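BREX protein BrxA (Magnetospirillum magneticum, PDB 3BHW) probably takes part in a type 1 BREX system, which protects bacteria from double-stranded DNA phages by blocking phage DNA replication. Local coordinates at residues P72-W75 with Q76-D80. Sequence-based numbering, arbitrary orientation. Where two conformers were deposited one is given.
Sequences PELW and QMVRD
Leu-74 and Val-78, one helical turn apart, touch through their branches: CD2 of Leu-74 lies 3.9 Å from CG2 of Val-78. With chi1 at -180°, CG of Leu-74 stands beside the carbonyl carbon, which brings CD2 to this meeting, while CG2 of Val-78 stands beside its backbone nitrogen and leans back over the preceding turn, 3.3 Å from Leu-74 O. Branched aliphatic residues suit this buried face, where both also meet Leu-67 of helix 57-67 and Ala-89 of helix 83-97.

Backbone hydrogen bonds of the i to i+4 alpha-helical pattern, 2.9 to 3.2 Å long, join the two turns: Gln-76 N to Pro-72 O, Met-77 N to Glu-73 O, Val-78 N to Leu-74 O and Arg-79 N to Trp-75 O. Proline suits the first turn, where its missing N-H costs no helical bond. Its nitrogen sits 3.8 Å above the plane of the Trp-75 ring, whose NE1 is hydrogen-bonded to Leu-67 O.

At the C-terminal end of the helix, the Arg-79 guanidinium pairs with the Asp-80 carboxylate. NE reaches OD1 at 2.8 Å, in the guanidinium plane but from above the carboxylate plane, 39° out of it.

Leu-74 and Val-78 thus face helices 57-67 and 83-97, Trp-75 packs on Leu-29 and Leu-30 of helix 19-31, and the ion pair marks the helix end.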
loop_
_atom_site.group_PDB
_atom_site.type_symbol
_atom_site.label_atom_id
_atom_site.label_comp_id
_atom_site.label_asym_id
_atom_site.label_seq_id
_atom_site.Cartn_x
_atom_site.Cartn_y
_atom_site.Cartn_z
ATOM N N PRO A 72 3.152 16.375 2.804
ATOM C CA PRO A 72 4.610 16.492 3.018
ATOM C C PRO A 72 5.130 15.852 4.304
ATOM O O PRO A 72 6.258 15.381 4.323
ATOM C CB PRO A 72 4.819 18.007 3.068
ATOM C CG PRO A 72 3.756 18.543 2.201
ATOM C CD PRO A 72 2.538 17.691 2.529
ATOM N N GLU A 73 4.334 15.843 5.364
ATOM C CA GLU A 73 4.756 15.301 6.634
ATOM C C GLU A 73 5.056 13.805 6.462
ATOM O O GLU A 73 6.058 13.264 6.965
ATOM C CB GLU A 73 3.644 15.558 7.669
ATOM C CG GLU A 73 3.242 17.060 7.826
ATOM C CD GLU A 73 2.463 17.698 6.638
ATOM O OE1 GLU A 73 1.641 17.033 5.955
ATOM O OE2 GLU A 73 2.675 18.908 6.399
ATOM N N LEU A 74 4.155 13.145 5.753
ATOM C CA LEU A 74 4.298 11.720 5.513
ATOM C C LEU A 74 5.360 11.423 4.446
ATOM O O LEU A 74 6.063 10.444 4.546
ATOM C CB LEU A 74 2.971 11.118 5.128
ATOM C CG LEU A 74 3.038 9.619 4.858
ATOM C CD1 LEU A 74 1.716 9.046 5.175
ATOM C CD2 LEU A 74 3.386 9.431 3.386
ATOM N N TRP A 75 5.452 12.237 3.404
ATOM C CA TRP A 75 6.594 12.126 2.487
ATOM C C TRP A 75 7.918 12.197 3.256
ATOM O O TRP A 75 8.831 11.429 2.971
ATOM C CB TRP A 75 6.579 13.209 1.411
ATOM C CG TRP A 75 5.323 13.350 0.664
ATOM C CD1 TRP A 75 4.328 12.421 0.497
ATOM C CD2 TRP A 75 4.928 14.497 -0.067
ATOM N NE1 TRP A 75 3.334 12.929 -0.304
ATOM C CE2 TRP A 75 3.665 14.219 -0.637
ATOM C CE3 TRP A 75 5.520 15.742 -0.310
ATOM C CZ2 TRP A 75 2.991 15.145 -1.449
ATOM C CZ3 TRP A 75 4.830 16.667 -1.078
ATOM C CH2 TRP A 75 3.584 16.364 -1.635
ATOM N N GLN A 76 8.005 13.076 4.250
ATOM C CA GLN A 76 9.255 13.238 4.994
ATOM C C GLN A 76 9.556 11.959 5.806
ATOM O O GLN A 76 10.701 11.549 5.920
ATOM C CB GLN A 76 9.165 14.481 5.889
ATOM C CG GLN A 76 10.503 14.982 6.407
ATOM C CD GLN A 76 11.110 16.122 5.577
ATOM O OE1 GLN A 76 12.318 16.148 5.351
ATOM N NE2 GLN A 76 10.281 17.064 5.133
ATOM N N MET A 77 8.507 11.324 6.330
ATOM C CA MET A 77 8.621 10.037 7.009
ATOM C C MET A 77 9.132 8.930 6.093
ATOM O O MET A 77 9.947 8.084 6.508
ATOM C CB MET A 77 7.265 9.609 7.578
ATOM C CG MET A 77 6.714 10.551 8.612
ATOM S SD MET A 77 5.171 9.991 9.351
ATOM C CE MET A 77 5.688 8.438 10.046
ATOM N N VAL A 78 8.639 8.923 4.864
ATOM C CA VAL A 78 9.070 7.931 3.869
ATOM C C VAL A 78 10.535 8.159 3.548
ATOM O O VAL A 78 11.323 7.220 3.595
ATOM C CB VAL A 78 8.204 7.941 2.585
ATOM C CG1 VAL A 78 8.744 6.919 1.586
ATOM C CG2 VAL A 78 6.800 7.591 2.953
ATOM N N ARG A 79 10.887 9.408 3.279
ATOM C CA ARG A 79 12.253 9.727 2.856
ATOM C C ARG A 79 13.268 9.505 3.971
ATOM O O ARG A 79 14.339 8.921 3.734
ATOM C CB ARG A 79 12.348 11.163 2.326
ATOM C CG ARG A 79 13.727 11.446 1.741
ATOM C CD ARG A 79 13.944 12.917 1.484
ATOM N NE ARG A 79 14.069 13.673 2.726
ATOM C CZ ARG A 79 13.862 14.986 2.831
ATOM N NH1 ARG A 79 13.486 15.704 1.775
ATOM N NH2 ARG A 79 13.996 15.577 4.003
ATOM N N ASP A 80 12.918 9.953 5.182
ATOM C CA ASP A 80 13.882 10.093 6.277
ATOM C C ASP A 80 13.768 9.063 7.382
ATOM O O ASP A 80 14.715 8.847 8.124
ATOM C CB ASP A 80 13.795 11.503 6.876
ATOM C CG ASP A 80 14.201 12.593 5.885
ATOM O OD1 ASP A 80 15.061 12.340 4.997
ATOM O OD2 ASP A 80 13.664 13.719 6.001
#